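Side-chain contacts in putative agmatinase (Clostridium difficile, PDB 3LHL), which probably hydrolyses agmatine to putrescine and urea, as a manganese-dependent member of the arginase family: residues V90-G95 / K265-L270; L99-A104 / G243-E248; D121-L126 / T214-P219; N132-H137 / I141-D146; F166-A169 / K173-Y176. All blocks are in the same frame, centred on the assembly; numbering follows the deposited sequence.

Interaction 1: residues V90-G95 / K265-L270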
# COMPACT_ATOMS: atom_id res chain seq x y z
N VAL A 90 14.36 2.37 2.94
CA VAL A 90 12.92 2.37 2.83
C VAL A 90 12.38 1.05 2.31
O VAL A 90 12.79 0.58 1.24
CB VAL A 90 12.44 3.51 1.89
CG1 VAL A 90 10.92 3.46 1.74
CG2 VAL A 90 12.88 4.85 2.44
N PRO A 91 11.50 0.40 3.07
CA PRO A 91 10.93 -0.87 2.63
C PRO A 91 9.73 -0.59 1.73
O PRO A 91 8.86 0.21 2.08
CB PRO A 91 10.53 -1.55 3.94
CG PRO A 91 10.11 -0.39 4.79
CD PRO A 91 11.19 0.65 4.49
N PHE A 92 9.71 -1.22 0.56
CA PHE A 92 8.61 -1.06 -0.37
C PHE A 92 8.09 -2.47 -0.64
O PHE A 92 8.69 -3.24 -1.39
CB PHE A 92 9.09 -0.40 -1.67
CG PHE A 92 7.97 0.06 -2.56
CD1 PHE A 92 8.24 0.93 -3.61
CD2 PHE A 92 6.67 -0.38 -2.37
CE1 PHE A 92 7.22 1.36 -4.46
CE2 PHE A 92 5.64 0.05 -3.21
CZ PHE A 92 5.91 0.92 -4.26
N MSE A 93 6.98 -2.80 0.00
CA MSE A 93 6.37 -4.12 -0.10
C MSE A 93 5.27 -4.20 -1.16
O MSE A 93 4.41 -3.32 -1.26
CB MSE A 93 5.83 -4.52 1.27
CG MSE A 93 5.24 -5.91 1.38
SE MSE A 93 4.83 -6.36 3.24
CE MSE A 93 3.57 -4.92 3.62
N ILE A 94 5.33 -5.26 -1.96
CA ILE A 94 4.35 -5.54 -3.01
C ILE A 94 3.69 -6.80 -2.51
O ILE A 94 4.14 -7.91 -2.79
CB ILE A 94 5.00 -5.88 -4.35
CG1 ILE A 94 5.96 -4.77 -4.79
CG2 ILE A 94 3.92 -6.12 -5.39
CD1 ILE A 94 5.32 -3.40 -4.89
N GLY A 95 2.61 -6.65 -1.76
CA GLY A 95 2.00 -7.84 -1.22
C GLY A 95 0.79 -8.40 -1.90
O GLY A 95 0.43 -8.04 -3.03
N LYS A 265 2.79 -0.06 -13.37
CA LYS A 265 3.00 1.37 -13.58
C LYS A 265 2.96 2.11 -12.25
O LYS A 265 3.75 3.02 -12.01
CB LYS A 265 1.94 1.93 -14.54
CG LYS A 265 2.20 3.36 -14.99
CD LYS A 265 1.18 3.79 -16.04
CE LYS A 265 1.56 5.12 -16.67
NZ LYS A 265 0.70 5.42 -17.85
N ILE A 266 2.03 1.72 -11.38
CA ILE A 266 1.94 2.37 -10.08
C ILE A 266 3.22 2.10 -9.30
O ILE A 266 3.76 2.99 -8.64
CB ILE A 266 0.70 1.85 -9.30
CG1 ILE A 266 -0.57 2.41 -9.95
CG2 ILE A 266 0.78 2.28 -7.83
CD1 ILE A 266 -1.86 1.97 -9.28
N LEU A 267 3.73 0.88 -9.40
CA LEU A 267 4.96 0.52 -8.72
C LEU A 267 6.09 1.45 -9.20
O LEU A 267 6.85 1.99 -8.39
CB LEU A 267 5.32 -0.94 -9.02
CG LEU A 267 6.71 -1.40 -8.58
CD1 LEU A 267 6.88 -1.23 -7.08
CD2 LEU A 267 6.91 -2.85 -8.99
N ARG A 268 6.18 1.63 -10.52
CA ARG A 268 7.22 2.49 -11.08
C ARG A 268 7.15 3.93 -10.58
O ARG A 268 8.15 4.45 -10.07
CB ARG A 268 7.16 2.50 -12.60
CG ARG A 268 8.30 3.30 -13.22
CD ARG A 268 8.12 3.46 -14.72
NE ARG A 268 7.00 4.34 -15.02
CZ ARG A 268 6.43 4.45 -16.22
NH1 ARG A 268 6.88 3.73 -17.24
NH2 ARG A 268 5.42 5.29 -16.40
N GLU A 269 5.99 4.55 -10.72
CA GLU A 269 5.83 5.94 -10.30
C GLU A 269 6.18 6.14 -8.82
O GLU A 269 6.81 7.12 -8.45
CB GLU A 269 4.40 6.43 -10.58
CG GLU A 269 3.89 6.11 -11.98
CD GLU A 269 4.73 6.72 -13.09
OE1 GLU A 269 4.30 7.73 -13.70
OE2 GLU A 269 5.83 6.19 -13.36
N LEU A 270 5.76 5.20 -7.98
CA LEU A 270 6.04 5.30 -6.56
C LEU A 270 7.53 5.18 -6.27
O LEU A 270 8.06 5.91 -5.44
CB LEU A 270 5.27 4.23 -5.78
CG LEU A 270 3.77 4.52 -5.62
CD1 LEU A 270 3.09 3.36 -4.93
CD2 LEU A 270 3.59 5.80 -4.81

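Interaction 2: residues L99-A104 / G243-E248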
# COMPACT_ATOMS: atom_id res chain seq x y z
N LEU A 99 -3.40 -7.48 4.89
CA LEU A 99 -2.89 -7.77 6.23
C LEU A 99 -1.36 -7.66 6.32
O LEU A 99 -0.83 -7.32 7.37
CB LEU A 99 -3.35 -9.15 6.70
CG LEU A 99 -2.99 -9.53 8.14
CD1 LEU A 99 -3.53 -8.49 9.13
CD2 LEU A 99 -3.56 -10.90 8.45
N VAL A 100 -0.66 -7.92 5.21
CA VAL A 100 0.81 -7.85 5.21
C VAL A 100 1.32 -6.49 5.67
O VAL A 100 2.46 -6.35 6.11
CB VAL A 100 1.42 -8.14 3.81
CG1 VAL A 100 0.96 -9.50 3.30
CG2 VAL A 100 1.05 -7.04 2.83
N THR A 101 0.46 -5.48 5.56
CA THR A 101 0.80 -4.13 5.97
C THR A 101 0.99 -3.98 7.49
O THR A 101 1.79 -3.15 7.94
CB THR A 101 -0.30 -3.14 5.50
OG1 THR A 101 -0.29 -3.07 4.07
CG2 THR A 101 -0.07 -1.75 6.07
N LEU A 102 0.27 -4.78 8.28
CA LEU A 102 0.37 -4.67 9.73
C LEU A 102 1.79 -4.89 10.26
O LEU A 102 2.34 -4.00 10.92
CB LEU A 102 -0.62 -5.63 10.41
CG LEU A 102 -0.64 -5.71 11.94
CD1 LEU A 102 -0.72 -4.30 12.56
CD2 LEU A 102 -1.84 -6.55 12.37
N PRO A 103 2.39 -6.06 9.99
CA PRO A 103 3.75 -6.29 10.49
C PRO A 103 4.77 -5.32 9.89
O PRO A 103 5.71 -4.91 10.56
CB PRO A 103 4.03 -7.74 10.09
CG PRO A 103 3.16 -7.95 8.89
CD PRO A 103 1.88 -7.25 9.30
N ALA A 104 4.57 -4.96 8.62
CA ALA A 104 5.47 -4.04 7.94
C ALA A 104 5.43 -2.70 8.64
O ALA A 104 6.46 -2.10 8.94
CB ALA A 104 5.06 -3.89 6.48
N GLY A 243 8.23 4.20 4.56
CA GLY A 243 7.74 2.85 4.34
C GLY A 243 6.59 2.92 3.35
O GLY A 243 5.81 3.88 3.38
N CYS A 244 6.47 1.92 2.49
CA CYS A 244 5.40 1.93 1.49
C CYS A 244 5.01 0.53 1.02
O CYS A 244 5.79 -0.42 1.13
CB CYS A 244 5.84 2.78 0.29
SG CYS A 244 4.63 2.92 -1.06
N ASP A 245 3.79 0.42 0.50
CA ASP A 245 3.31 -0.85 -0.04
C ASP A 245 2.07 -0.67 -0.92
O ASP A 245 1.34 0.31 -0.79
CB ASP A 245 3.02 -1.85 1.09
CG ASP A 245 1.78 -1.49 1.92
OD1 ASP A 245 0.72 -1.19 1.32
OD2 ASP A 245 1.88 -1.51 3.16
N ILE A 246 1.87 -1.61 -1.83
CA ILE A 246 0.69 -1.63 -2.70
C ILE A 246 0.17 -3.05 -2.50
O ILE A 246 0.95 -4.00 -2.46
CB ILE A 246 1.03 -1.38 -4.19
CG1 ILE A 246 2.02 -2.43 -4.70
CG2 ILE A 246 1.58 0.03 -4.37
CD1 ILE A 246 2.37 -2.27 -6.18
N VAL A 247 -1.14 -3.21 -2.37
CA VAL A 247 -1.67 -4.53 -2.11
C VAL A 247 -3.00 -4.82 -2.79
O VAL A 247 -3.61 -3.95 -3.39
CB VAL A 247 -1.88 -4.73 -0.58
CG1 VAL A 247 -0.54 -4.60 0.16
CG2 VAL A 247 -2.86 -3.70 -0.05
N GLU A 248 -3.42 -6.08 -2.68
CA GLU A 248 -4.68 -6.58 -3.21
C GLU A 248 -4.80 -6.80 -4.72
O GLU A 248 -5.90 -6.99 -5.24
CB GLU A 248 -5.83 -5.69 -2.70
CG GLU A 248 -6.03 -5.76 -1.18
CD GLU A 248 -6.33 -7.18 -0.66
OE1 GLU A 248 -6.10 -8.15 -1.41
OE2 GLU A 248 -6.79 -7.32 0.50

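Interaction 3: residues D121-L126 / T214-P219. With MN (manganese (II) ion), chain C; MN (manganese (II) ion), chain B.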
# COMPACT_ATOMS: atom_id res chain seq x y z
N ASP A 121 -7.91 3.22 -0.34
CA ASP A 121 -8.67 1.97 -0.33
C ASP A 121 -10.12 2.23 -0.73
O ASP A 121 -10.62 3.36 -0.66
CB ASP A 121 -8.65 1.41 1.10
CG ASP A 121 -8.72 -0.11 1.15
OD1 ASP A 121 -9.64 -0.70 0.55
OD2 ASP A 121 -7.84 -0.70 1.81
N ALA A 122 -10.80 1.16 -1.15
CA ALA A 122 -12.21 1.25 -1.50
C ALA A 122 -12.95 0.91 -0.21
O ALA A 122 -14.11 1.30 -0.03
CB ALA A 122 -12.54 0.24 -2.57
N HIS A 123 -12.26 0.21 0.68
CA HIS A 123 -12.82 -0.22 1.96
C HIS A 123 -12.16 0.45 3.16
O HIS A 123 -10.97 0.78 3.13
CB HIS A 123 -12.70 -1.74 2.10
CG HIS A 123 -13.10 -2.48 0.86
ND1 HIS A 123 -12.22 -2.75 -0.16
CD2 HIS A 123 -14.31 -2.93 0.45
CE1 HIS A 123 -12.87 -3.33 -1.16
NE2 HIS A 123 -14.14 -3.45 -0.81
N THR A 124 -12.94 0.64 4.22
CA THR A 124 -12.46 1.27 5.45
C THR A 124 -11.43 0.40 6.17
O THR A 124 -10.43 0.91 6.68
CB THR A 124 -13.62 1.55 6.45
OG1 THR A 124 -14.08 0.32 7.00
CG2 THR A 124 -14.78 2.26 5.75
N ASP A 125 -11.68 -0.91 6.21
CA ASP A 125 -10.78 -1.83 6.90
C ASP A 125 -10.74 -1.52 8.39
O ASP A 125 -9.77 -1.82 9.08
CB ASP A 125 -9.37 -1.76 6.32
CG ASP A 125 -9.25 -2.45 4.98
OD1 ASP A 125 -10.21 -3.14 4.58
OD2 ASP A 125 -8.19 -2.32 4.33
N LEU A 126 -11.81 -0.90 8.89
CA LEU A 126 -11.87 -0.53 10.29
C LEU A 126 -12.60 -1.51 11.21
O LEU A 126 -12.57 -1.36 12.43
CB LEU A 126 -12.50 0.86 10.43
CG LEU A 126 -11.61 2.05 10.05
CD1 LEU A 126 -12.37 3.35 10.20
CD2 LEU A 126 -10.36 2.06 10.93
N THR A 214 -8.83 -7.81 -8.55
CA THR A 214 -8.70 -7.63 -7.11
C THR A 214 -9.76 -8.46 -6.41
O THR A 214 -10.75 -8.87 -7.02
CB THR A 214 -8.85 -6.14 -6.73
OG1 THR A 214 -8.41 -5.94 -5.39
CG2 THR A 214 -10.30 -5.69 -6.86
N GLY A 215 -9.56 -8.71 -5.12
CA GLY A 215 -10.48 -9.54 -4.36
C GLY A 215 -11.91 -9.06 -4.16
O GLY A 215 -12.85 -9.84 -4.29
N THR A 216 -12.08 -7.78 -3.84
CA THR A 216 -13.40 -7.22 -3.58
C THR A 216 -13.64 -5.94 -4.37
O THR A 216 -13.62 -4.85 -3.81
CB THR A 216 -13.53 -6.88 -2.08
OG1 THR A 216 -12.91 -7.92 -1.32
CG2 THR A 216 -15.01 -6.75 -1.67
N PRO A 217 -13.88 -6.07 -5.69
CA PRO A 217 -14.13 -4.92 -6.56
C PRO A 217 -15.29 -4.06 -6.07
O PRO A 217 -16.33 -4.58 -5.69
CB PRO A 217 -14.43 -5.57 -7.91
CG PRO A 217 -13.72 -6.87 -7.84
CD PRO A 217 -13.98 -7.32 -6.44
N GLU A 218 -15.12 -2.74 -6.10
CA GLU A 218 -16.16 -1.83 -5.66
C GLU A 218 -16.42 -0.73 -6.69
O GLU A 218 -15.55 0.11 -6.94
CB GLU A 218 -15.77 -1.20 -4.32
CG GLU A 218 -16.83 -0.31 -3.70
CD GLU A 218 -18.09 -1.07 -3.29
OE1 GLU A 218 -17.96 -2.22 -2.82
OE2 GLU A 218 -19.19 -0.51 -3.44
N PRO A 219 -17.61 -0.72 -7.29
CA PRO A 219 -17.94 0.30 -8.29
C PRO A 219 -17.89 1.71 -7.69
O PRO A 219 -18.09 1.88 -6.49
CB PRO A 219 -19.37 -0.07 -8.72
CG PRO A 219 -19.43 -1.55 -8.46
CD PRO A 219 -18.72 -1.68 -7.14
MN MN C . -9.80 -2.86 -0.27
MN MN B . -7.63 -2.84 2.11

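Interaction 4: residues N132-H137 / I141-D146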
# COMPACT_ATOMS: atom_id res chain seq x y z
N ASN A 132 -14.37 -14.02 12.04
CA ASN A 132 -13.96 -14.36 13.40
C ASN A 132 -12.49 -14.15 13.75
O ASN A 132 -12.02 -14.62 14.78
CB ASN A 132 -14.34 -15.81 13.70
CG ASN A 132 -15.84 -16.06 13.56
OD1 ASN A 132 -16.26 -17.00 12.89
ND2 ASN A 132 -16.64 -15.21 14.19
N SER A 133 -11.75 -13.43 12.91
CA SER A 133 -10.34 -13.17 13.18
C SER A 133 -10.06 -11.67 13.34
O SER A 133 -10.56 -10.85 12.56
CB SER A 133 -9.46 -13.72 12.05
OG SER A 133 -9.66 -15.11 11.87
N LYS A 134 -9.27 -11.33 14.34
CA LYS A 134 -8.91 -9.94 14.59
C LYS A 134 -7.89 -9.50 13.55
O LYS A 134 -7.80 -8.32 13.22
CB LYS A 134 -8.30 -9.78 15.99
CG LYS A 134 -9.30 -9.95 17.12
CD LYS A 134 -8.64 -9.80 18.48
CE LYS A 134 -9.61 -10.15 19.60
NZ LYS A 134 -8.96 -10.18 20.95
N ASN A 135 -7.13 -10.46 13.04
CA ASN A 135 -6.12 -10.17 12.03
C ASN A 135 -6.61 -10.65 10.68
O ASN A 135 -6.56 -11.84 10.36
CB ASN A 135 -4.80 -10.85 12.41
CG ASN A 135 -4.22 -10.31 13.70
OD1 ASN A 135 -4.06 -9.10 13.85
ND2 ASN A 135 -3.92 -11.20 14.64
N SER A 136 -7.08 -9.69 9.89
CA SER A 136 -7.61 -9.95 8.56
C SER A 136 -7.29 -8.76 7.67
O SER A 136 -6.92 -7.69 8.16
CB SER A 136 -9.13 -10.13 8.65
OG SER A 136 -9.75 -10.03 7.38
N HIS A 137 -7.45 -8.94 6.36
CA HIS A 137 -7.19 -7.84 5.44
C HIS A 137 -8.22 -6.73 5.68
O HIS A 137 -7.96 -5.55 5.42
CB HIS A 137 -7.28 -8.31 3.98
CG HIS A 137 -8.57 -8.99 3.63
ND1 HIS A 137 -8.79 -10.33 3.84
CD2 HIS A 137 -9.71 -8.50 3.08
CE1 HIS A 137 -10.01 -10.65 3.43
NE2 HIS A 137 -10.58 -9.56 2.96
N ILE A 141 -6.56 -1.60 9.22
CA ILE A 141 -6.46 -0.22 9.70
C ILE A 141 -6.87 -0.10 11.16
O ILE A 141 -6.35 0.76 11.88
CB ILE A 141 -7.30 0.74 8.83
CG1 ILE A 141 -6.79 0.69 7.38
CG2 ILE A 141 -7.20 2.17 9.35
CD1 ILE A 141 -5.31 1.01 7.25
N LYS A 142 -7.79 -0.95 11.60
CA LYS A 142 -8.22 -0.91 13.00
C LYS A 142 -7.03 -1.36 13.84
O LYS A 142 -6.75 -0.79 14.89
CB LYS A 142 -9.41 -1.86 13.21
CG LYS A 142 -9.96 -1.84 14.63
CD LYS A 142 -10.48 -0.46 15.02
CE LYS A 142 -10.88 -0.41 16.49
NZ LYS A 142 -11.95 -1.39 16.82
N ARG A 143 -6.32 -2.38 13.36
CA ARG A 143 -5.15 -2.88 14.07
C ARG A 143 -4.11 -1.77 14.18
O ARG A 143 -3.51 -1.58 15.24
CB ARG A 143 -4.53 -4.07 13.33
CG ARG A 143 -5.35 -5.33 13.42
CD ARG A 143 -5.62 -5.67 14.88
NE ARG A 143 -6.98 -6.18 15.01
CZ ARG A 143 -7.93 -5.63 15.75
NH1 ARG A 143 -7.68 -4.53 16.45
NH2 ARG A 143 -9.14 -6.16 15.75
N ILE A 144 -3.92 -1.04 13.09
CA ILE A 144 -2.96 0.05 13.08
C ILE A 144 -3.41 1.20 13.99
O ILE A 144 -2.58 1.83 14.64
CB ILE A 144 -2.72 0.57 11.65
CG1 ILE A 144 -1.98 -0.51 10.85
CG2 ILE A 144 -1.96 1.89 11.68
CD1 ILE A 144 -1.73 -0.17 9.39
N TRP A 145 -4.71 1.46 14.03
CA TRP A 145 -5.21 2.52 14.89
C TRP A 145 -4.93 2.17 16.35
O TRP A 145 -4.68 3.06 17.17
CB TRP A 145 -6.71 2.72 14.69
CG TRP A 145 -7.28 3.75 15.61
CD1 TRP A 145 -7.20 5.11 15.47
CD2 TRP A 145 -7.95 3.51 16.85
NE1 TRP A 145 -7.79 5.73 16.56
CE2 TRP A 145 -8.26 4.77 17.42
CE3 TRP A 145 -8.33 2.35 17.54
CZ2 TRP A 145 -8.92 4.90 18.64
CZ3 TRP A 145 -8.99 2.48 18.76
CH2 TRP A 145 -9.28 3.75 19.30
N ASP A 146 -4.98 0.89 16.69
CA ASP A 146 -4.71 0.46 18.05
C ASP A 146 -3.27 0.81 18.42
O ASP A 146 -2.93 0.91 19.59
CB ASP A 146 -4.90 -1.06 18.21
CG ASP A 146 -6.35 -1.46 18.29
OD1 ASP A 146 -7.18 -0.65 18.73
OD2 ASP A 146 -6.66 -2.61 17.91

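Interaction 5: residues F166-A169 / K173-Y176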
# COMPACT_ATOMS: atom_id res chain seq x y z
N PHE A 166 -17.79 3.56 9.38
CA PHE A 166 -17.80 4.95 8.95
C PHE A 166 -17.97 5.91 10.13
O PHE A 166 -17.31 6.95 10.19
CB PHE A 166 -18.90 5.17 7.90
CG PHE A 166 -18.53 4.66 6.53
CD1 PHE A 166 -17.63 5.37 5.73
CD2 PHE A 166 -19.05 3.47 6.05
CE1 PHE A 166 -17.26 4.89 4.48
CE2 PHE A 166 -18.68 2.98 4.79
CZ PHE A 166 -17.79 3.70 4.01
N LYS A 167 -18.86 5.56 11.06
CA LYS A 167 -19.08 6.39 12.26
C LYS A 167 -17.78 6.53 13.03
O LYS A 167 -17.42 7.61 13.48
CB LYS A 167 -20.12 5.74 13.18
CG LYS A 167 -21.57 5.90 12.76
CD LYS A 167 -22.48 5.19 13.76
CE LYS A 167 -23.95 5.32 13.37
NZ LYS A 167 -24.84 4.48 14.22
N PHE A 168 -17.07 5.40 13.18
CA PHE A 168 -15.80 5.35 13.89
C PHE A 168 -14.89 6.47 13.41
O PHE A 168 -14.19 7.11 14.21
CB PHE A 168 -15.12 4.00 13.65
CG PHE A 168 -13.93 3.74 14.54
CD1 PHE A 168 -14.11 3.41 15.88
CD2 PHE A 168 -12.63 3.84 14.04
CE1 PHE A 168 -13.01 3.16 16.71
CE2 PHE A 168 -11.53 3.60 14.87
CZ PHE A 168 -11.72 3.26 16.21
N ALA A 169 -14.92 6.73 12.11
CA ALA A 169 -14.08 7.77 11.53
C ALA A 169 -14.75 9.14 11.43
O ALA A 169 -14.18 10.14 11.85
CB ALA A 169 -13.60 7.34 10.14
N LYS A 173 -14.36 10.43 14.96
CA LYS A 173 -13.11 11.06 14.52
C LYS A 173 -11.82 10.34 14.90
O LYS A 173 -10.82 10.98 15.22
CB LYS A 173 -13.05 12.50 15.05
CG LYS A 173 -14.31 13.30 14.83
CD LYS A 173 -14.13 14.75 15.24
CE LYS A 173 -15.41 15.57 15.01
NZ LYS A 173 -15.20 17.02 15.30
N HIS A 174 -11.82 9.01 14.85
CA HIS A 174 -10.62 8.27 15.19
C HIS A 174 -9.61 8.27 14.04
O HIS A 174 -8.43 7.96 14.22
CB HIS A 174 -10.99 6.84 15.59
CG HIS A 174 -11.71 6.76 16.90
ND1 HIS A 174 -11.15 7.19 18.09
CD2 HIS A 174 -12.95 6.32 17.21
CE1 HIS A 174 -12.01 7.01 19.07
NE2 HIS A 174 -13.11 6.48 18.57
N THR A 175 -10.08 8.63 12.84
CA THR A 175 -9.21 8.72 11.67
C THR A 175 -9.78 9.79 10.76
O THR A 175 -10.93 10.18 10.91
CB THR A 175 -9.19 7.41 10.83
OG1 THR A 175 -10.40 7.31 10.07
CG2 THR A 175 -9.07 6.18 11.73
N TYR A 176 -8.97 10.27 9.83
CA TYR A 176 -9.45 11.25 8.87
C TYR A 176 -9.84 10.40 7.67
O TYR A 176 -9.08 9.52 7.25
CB TYR A 176 -8.35 12.22 8.44
CG TYR A 176 -8.75 12.99 7.22
CD1 TYR A 176 -9.58 14.11 7.32
CD2 TYR A 176 -8.38 12.56 5.94
CE1 TYR A 176 -10.03 14.78 6.18
CE2 TYR A 176 -8.82 13.22 4.80
CZ TYR A 176 -9.65 14.33 4.93
OH TYR A 176 -10.09 14.99 3.81

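Interaction 1: residues V90-G95 / K265-L270
L267 and L270, one helical turn apart, close over F92 and I94 of the neighbouring strand in the alpha/beta fold of the arginase family. Segment 265-270 of helix 258-278, which lies along one face of the parallel sheet, runs antiparallel to strand 90-95 (175°), the segment axes 11.2 Å apart at their nearest. Along the helical segment the first residue to reach the strand is L267. It leaves its CA sidelong, and a chi1 of 170°, which sets CG opposite the backbone N, carries the end to the sheet, where a single methyl does the touching. That CD1 sits over one face of the F92 ring, 4.0 Å from its centroid, in a CH-pi contact. The same L267 CD1 presses on I94 CD1 at 3.5 Å, tighter than ordinary van der Waals distance, where the two side chains meet at about a right angle. R268 points away from the strand and forms a salt bridge with E269: R268 NE donates to E269 OE2 at 2.7 Å, nearly straight and in the guanidinium plane. S45 takes the other carboxylate oxygen of E269, and the carbonyl of E42 takes R268 NH1. L270 brings the chain back to the strand, and also touches I246 of strand 240-247. Its CB approaches F92 CZ obliquely at 3.7 Å, and its CD1 lies 3.8 Å from that same F92 CZ.

Interaction 2: residues L99-A104 / G243-E248
T101 OG1 donates a hydrogen bond to D245 OD2 at 2.8 Å, linking helix 101-111 to strand 240-247 in the buried centre of the arginase-family alpha/beta fold. The helix belongs to a beta-alpha-beta crossover from strand 90-95 to strand 115-120, and D245 lies on one of the strands it passes over. The hydroxyl reaches the carboxylate from above its plane, 48° out of it, the side chains meeting roughly perpendicular. On D245, a chi1 of 71° turns the carboxylate toward the T101 hydroxyl. Beside this polar pair, V100 CG2 rests against V247 CG1 at 4.0 Å, the two valines lying alongside and pointing opposite ways.

A second shell on strand 196-202 holds the buried carboxylate. Y198 OH is a further hydrogen-bond partner of D245 OD2 and T200 OG1 bonds to D245 OD1, so both oxygens have partners, which should restrict the carboxylate's rotation. Further along the strand lies the metal centre: V247 touches the manganese ligands H98 and D202, and E248, a ligand of a third manganese site seen for this protein but not bound to this chain here, accepts the backbone N-H of H98 at its OE2.

Interaction 3: residues D121-L126 / T214-P219
The rim of the H123 imidazole meets a manganese ion and, beside it, a peptide carbonyl: H123 ND1 binds the manganese of chain C at 2.4 Å, while the adjoining CE1 lies 3.1 Å from T216 O, which approaches the rim roughly in the ring plane. The residues belong to the Asp-Ala-His-Thr-Asp signature of the arginase family, D121 to D125, in the loop that follows strand 115-120 and carries much of the binuclear manganese site. H123 CG stands opposite the carbonyl carbon (chi1 -45°), which brings ND1 to the ion. D121 bridges the two ions, OD1 binding the manganese of chain C at 2.3 Å and OD2 that of chain B at 2.2 Å. D125 OD2 is a further ligand of the chain B ion. H98 and D202 complete the protein ligands of that ion, and D202 with D204 those of the other. The bridging carboxylate is also tied to its own loop, because H123 N donates to D121 OD1 at 2.8 Å, an Asx turn that brings the bridge and the histidine to the same ion. Next, an ST turn, L126 N to T124 OG1, shapes the loop around D125.

Segment 214-219 meets this loop from the histidine side. The T216 methyl, CG2, lies 3.5 Å from H123 NE2, where the side chains cross obliquely. A122, whose methyl lies over one face of the H123 ring toward its rim, completes the contact: its CB packs on E218 CB at 3.9 Å.

Interaction 4: residues N132-H137 / I141-D146
R143 reaches from helix 140-148 to the backbone of K134, and its side chain can be traced outward from the helix. At CB it points toward the loop, and CG leaves anti to the carbonyl carbon (chi1 -72°). R143 CG has two oxygens on its loop-facing side, 3.9 Å to K134 O and 4.0 Å to N135 OD1. R143 CD keeps the same company, 3.9 Å from N135 OD1, the asparagine side chain lying crosswise to the arginine with its amide plane perpendicular to the guanidinium.

R143 NE makes the directed bond, donating to K134 O at 2.9 Å and 167°. The acceptor lies in the guanidinium plane, yet the donor stands well above the plane of the carbonyl. This ties the surface loop between strand 115-120 and helix 140-148 back onto the helix it leads into, in the alpha/beta fold of the arginase family; T139 OG1 is a second partner of the same carbonyl oxygen. Beyond CZ the group forks between two carboxylates. R143 NH2 passes 3.7 Å from K134 CB and forms a salt bridge with E128 OE2, whose other oxygen pairs with K142 NZ. R143 NH1 turns back to its own helix, in a salt bridge to D146 OD2 at 2.6 Å.

Interaction 5: residues F166-A169 / K173-Y176
Backbone contacts join F168 and A169 to K173 and H174 at the C-terminal end of helix 163-170. K173 leaves the helical conformation with positive phi, and the turn lets H174 N donate to F168 O at 3.1 Å and 167°, in the carbonyl plane. K173 CA comes within 3.0 Å of A169 O in a CA-H...O contact. The chain thus folds back on the helix before entering strand 176-179, an edge strand of the alpha/beta fold.

In the aromatic contact, a chi1 of -169° sets F168 CG anti to the backbone N and brings its ring to H174. H174 CD2 lies over one face of the F168 ring, toward its rim and 3.2 Å from F168 CE1, the two ring planes inclined at 33°. H174 CB makes a CH-pi contact 3.8 Å from the F168 ring centroid. W145 meets both rings edge-to-face.

Apolar meets polar at A169, whose CB touches T175 OG1 at 3.2 Å; that hydroxyl is hydrogen-bonded to Q155 NE2.

H174 has hydrogen bonds at both nitrogens, ND1 to D150 OD1 and NE2 to E172 OE1. Together with the contact to F168, these should restrict the ring's rotation, and the two carboxylates would probably favour its protonated form.

Overall arrangement
Interactions 1 and 2 are the buried contacts and engage adjoining strands, 90-95 and 240-247, from the two faces of the sheet. Interaction 1 is wholly apolar across its segments, whereas interaction 2 adds a buried polar pair near the metals. Interaction 3, partly buried, lies beyond strand ends; one of its segments binds the manganese ions, while the contact itself is packing against H123 and A122. A hydrogen bond between T214 OG1 and E248 O joins it to interaction 2. Interaction 4, at the surface, rests on one arginine-carbonyl hydrogen bond. Interaction 5, its centre about 20 Å from that of the chain, combines helix-end backbone bonding with aromatic packing, and W145 of segment 141-146 connects it to interaction 4.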